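Local structure of entry-fusion complex associated protein OPG083 (6CJ6) at residues L13-D16 with S17-Q20; K102-K105 with N106-Y110. The protein is a component of the poxvirus entry-fusion complex, which mediates lipid mixing of viral and cellular membranes, then pore formation, to deliver the virion core into the cytoplasm. All blocks are in the same frame, centred on the assembly; numbering follows the deposited sequence.

Contact 1 (L13-D16 with S17-Q20). With PDO (1,3-propandiol), chain X.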
# COMPACT_ATOMS: atom_id res chain seq x y z
N LEU A 13 -5.63 6.44 5.60
CA LEU A 13 -4.65 7.14 6.43
C LEU A 13 -3.23 6.76 6.04
O LEU A 13 -2.33 7.61 6.01
CB LEU A 13 -4.91 6.86 7.91
CG LEU A 13 -6.32 7.19 8.40
CD1 LEU A 13 -6.42 7.00 9.91
CD2 LEU A 13 -6.72 8.60 8.00
N PHE A 14 -3.00 5.48 5.74
CA PHE A 14 -1.66 5.03 5.38
C PHE A 14 -1.20 5.66 4.08
O PHE A 14 -0.10 6.22 4.00
CB PHE A 14 -1.63 3.50 5.28
CG PHE A 14 -0.42 2.96 4.54
CD1 PHE A 14 0.78 2.78 5.20
CD2 PHE A 14 -0.50 2.64 3.20
CE1 PHE A 14 1.89 2.29 4.53
CE2 PHE A 14 0.60 2.16 2.52
CZ PHE A 14 1.80 1.98 3.19
N ILE A 15 -2.03 5.58 3.03
CA ILE A 15 -1.59 6.04 1.72
C ILE A 15 -1.39 7.55 1.72
O ILE A 15 -0.46 8.07 1.08
CB ILE A 15 -2.52 5.54 0.60
CG1 ILE A 15 -1.85 5.73 -0.76
CG2 ILE A 15 -3.87 6.24 0.65
CD1 ILE A 15 -0.53 5.00 -0.90
N ASP A 16 -2.24 8.29 2.43
CA ASP A 16 -2.06 9.74 2.52
C ASP A 16 -0.73 10.08 3.17
O ASP A 16 -0.03 11.00 2.72
CB ASP A 16 -3.22 10.36 3.30
CG ASP A 16 -4.53 10.32 2.54
OD1 ASP A 16 -4.49 9.99 1.33
OD2 ASP A 16 -5.59 10.61 3.14
N SER A 17 -0.36 9.34 4.22
CA SER A 17 0.97 9.50 4.81
C SER A 17 2.06 9.09 3.84
O SER A 17 3.07 9.79 3.69
CB SER A 17 1.06 8.65 6.08
OG SER A 17 2.41 8.52 6.51
N TYR A 18 1.87 7.97 3.15
CA TYR A 18 2.90 7.45 2.26
C TYR A 18 3.10 8.36 1.05
O TYR A 18 4.23 8.54 0.58
CB TYR A 18 2.55 6.02 1.84
CG TYR A 18 3.58 5.36 0.95
CD1 TYR A 18 4.92 5.37 1.29
CD2 TYR A 18 3.19 4.71 -0.21
CE1 TYR A 18 5.86 4.75 0.48
CE2 TYR A 18 4.13 4.09 -1.02
CZ TYR A 18 5.46 4.12 -0.67
OH TYR A 18 6.39 3.51 -1.48
N LEU A 19 2.01 8.95 0.54
CA LEU A 19 2.13 9.82 -0.63
C LEU A 19 2.92 11.08 -0.31
O LEU A 19 3.70 11.55 -1.15
CB LEU A 19 0.75 10.15 -1.20
CG LEU A 19 0.01 8.99 -1.87
CD1 LEU A 19 -1.40 9.40 -2.27
CD2 LEU A 19 0.79 8.49 -3.08
N GLN A 20 2.72 11.65 0.88
CA GLN A 20 3.51 12.82 1.28
C GLN A 20 5.00 12.51 1.23
O GLN A 20 5.79 13.30 0.70
CB GLN A 20 3.13 13.24 2.70
CG GLN A 20 1.89 14.10 2.82
CD GLN A 20 1.73 14.69 4.21
OE1 GLN A 20 2.68 14.69 5.00
NE2 GLN A 20 0.54 15.18 4.52
C1 PDO X . 0.76 12.01 7.83
O1 PDO X . -0.21 11.43 6.96
C2 PDO X . 2.10 11.30 7.66
C3 PDO X . 2.94 11.97 6.59
O3 PDO X . 4.11 11.19 6.34
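S17 OG is a buried hydroxyl held by several groups, while S17 N bonds back to L13 O at 3.2 Å. OG hydrogen-bonds to E72 and S69 of helix 59-74. O3 of a 1,3-propandiol also gives a hydrogen bond to S17, to OG or to the backbone O. Bonds of the same i to i+4 kind follow along the helix. Y18 N meets F14 O at 2.8 Å, and L19 N meets I15 O at 2.7 Å; the one from Q20 N to D16 O is weak. L19 also packs its side chain against its acceptor, CG lying 3.1 Å from I15 O. On the apolar side, I15 CG1 meets L19 CG at 3.9 Å. In I15, chi1 of -166° puts CG1 on that side, and the turn about chi2 (59°) brings CD1 to the edge of the Y18 ring, 3.8 Å from CD2. The F14 and Y18 rings are nearly parallel, 19° apart, but slid so far that they barely overlap. Instead, Y18 CB sits over one face of F14, toward the rim, 4.3 Å from CZ. These four side chains form the packed side of alpha-helix 10-24: F14 goes to helices 59-74 and 145-158, Y18 to helix 59-74, and I15 and L19 to strand 133-141.

Contact 2 (K102-K105 with N106-Y110); sequences KLEK and NCNAY. With PDO (1,3-propandiol), chain Y; PGO (S-1,2-propanediol), chain B; MOH (methanol), chain C.
A single water joins E104 to N108 one turn along alpha-helix 102-113. It donates to E104 OE2 at 2.8 Å and accepts from N108 ND2 at 2.8 Å. The two side chains lie side by side and point the same way, with carboxylate and amide planes 74° apart. Their direct touch is E104 CG to N108 ND2 at 3.7 Å. The E104 chain is extended, with CG anti to the backbone N (chi1 175°), which carries the carboxylate well out from the helix. There OE1 forms a salt bridge to R60, which probably stabilises the negative charge. A methanol, probably from the crystallisation liquor, also donates to OE1, at 2.6 Å from its O. The backbone below is regular, and N108 N bonds to E104 O at 2.7 Å, with an N-H...O angle of 168°. C107 N bonds likewise to L103 O. L103 and C107 face inward toward F63 of helix 59-74. C107 is bonded to C149 in a disulfide that ties this helix to helix 145-158. Beside that sulfur, the tip of L103 comes in from the preceding turn, with CD1 4.0 Å from C107 SG.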
# COMPACT_ATOMS: atom_id res chain seq x y z
N LYS A 102 10.21 -8.70 7.28
CA LYS A 102 9.85 -9.95 6.63
C LYS A 102 8.97 -9.71 5.41
O LYS A 102 9.07 -10.43 4.41
CB LYS A 102 9.15 -10.87 7.63
CG LYS A 102 8.35 -12.01 7.03
CD LYS A 102 7.76 -12.88 8.13
CE LYS A 102 6.56 -13.66 7.65
NZ LYS A 102 5.90 -14.35 8.79
N LEU A 103 8.11 -8.69 5.47
CA LEU A 103 7.30 -8.33 4.31
C LEU A 103 8.18 -8.08 3.09
O LEU A 103 7.97 -8.66 2.02
CB LEU A 103 6.47 -7.08 4.62
CG LEU A 103 5.80 -6.41 3.41
CD1 LEU A 103 4.75 -7.33 2.80
CD2 LEU A 103 5.20 -5.07 3.79
N GLU A 104 9.20 -7.23 3.24
CA GLU A 104 10.06 -6.88 2.12
C GLU A 104 10.84 -8.08 1.60
O GLU A 104 10.98 -8.27 0.39
CB GLU A 104 11.01 -5.75 2.53
CG GLU A 104 12.04 -5.39 1.47
CD GLU A 104 12.76 -4.11 1.79
OE1 GLU A 104 12.60 -3.59 2.92
OE2 GLU A 104 13.50 -3.60 0.92
N LYS A 105 11.35 -8.92 2.50
CA LYS A 105 12.03 -10.13 2.06
C LYS A 105 11.07 -11.07 1.36
O LYS A 105 11.42 -11.68 0.34
CB LYS A 105 12.73 -10.81 3.24
CG LYS A 105 13.89 -10.01 3.80
CD LYS A 105 14.43 -10.61 5.08
CE LYS A 105 15.61 -9.80 5.62
NZ LYS A 105 16.01 -10.27 6.98
N ASN A 106 9.84 -11.20 1.88
CA ASN A 106 8.85 -12.02 1.20
C ASN A 106 8.54 -11.47 -0.19
O ASN A 106 8.44 -12.24 -1.15
CB ASN A 106 7.58 -12.10 2.05
CG ASN A 106 6.69 -13.27 1.68
OD1 ASN A 106 6.99 -14.42 2.00
ND2 ASN A 106 5.58 -12.99 1.00
N CYS A 107 8.42 -10.15 -0.31
CA CYS A 107 8.17 -9.54 -1.61
C CYS A 107 9.38 -9.68 -2.53
O CYS A 107 9.24 -10.04 -3.70
CB CYS A 107 7.79 -8.07 -1.44
SG CYS A 107 6.10 -7.80 -0.90
N ASN A 108 10.58 -9.40 -2.01
CA ASN A 108 11.79 -9.57 -2.82
C ASN A 108 11.91 -11.00 -3.33
O ASN A 108 12.33 -11.22 -4.48
CB ASN A 108 13.04 -9.20 -2.00
CG ASN A 108 13.21 -7.71 -1.80
OD1 ASN A 108 12.54 -6.89 -2.44
ND2 ASN A 108 14.12 -7.34 -0.91
N ALA A 109 11.53 -11.98 -2.51
CA ALA A 109 11.62 -13.38 -2.93
C ALA A 109 10.56 -13.71 -3.97
O ALA A 109 10.81 -14.50 -4.89
CB ALA A 109 11.49 -14.30 -1.72
N TYR A 110 9.37 -13.12 -3.84
CA TYR A 110 8.33 -13.33 -4.84
C TYR A 110 8.77 -12.80 -6.20
O TYR A 110 8.43 -13.36 -7.24
CB TYR A 110 7.03 -12.68 -4.38
CG TYR A 110 6.26 -11.95 -5.46
CD1 TYR A 110 5.35 -12.63 -6.28
CD2 TYR A 110 6.42 -10.59 -5.66
CE1 TYR A 110 4.65 -11.96 -7.26
CE2 TYR A 110 5.72 -9.91 -6.64
CZ TYR A 110 4.84 -10.60 -7.44
OH TYR A 110 4.14 -9.93 -8.42
C1 PDO Y . 15.02 -11.45 -3.33
O1 PDO Y . 16.33 -11.15 -3.82
C2 PDO Y . 15.13 -12.36 -2.11
C3 PDO Y . 14.08 -12.01 -1.07
O3 PDO Y . 14.47 -12.56 0.20
C1 PGO B . 9.23 -8.76 11.26
C2 PGO B . 7.97 -9.55 11.51
C3 PGO B . 7.90 -9.54 12.98
O1 PGO B . 10.17 -8.85 10.20
O2 PGO B . 7.91 -10.91 11.05
C MOH C . 11.45 -2.07 5.52
O MOH C . 11.23 -3.39 5.07
O HOH W 1 15.65 -5.21 0.13

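Contact 1 comes first along the chain, on helix 10-24, and contact 2 follows on helix 102-113. Each lies within a single helix. Their centres are 21 Å apart, on opposite sides of the centre of the chain, and their nearest atoms are about 8 Å apart, so they do not touch. Helices 10-24 and 102-113 both pack against helices 59-74 and 145-158. Contact 1 also rests on strand 133-141. The two contacts are thus joined through the same pair of helices, which brings parts of the chain far apart in sequence into one fold.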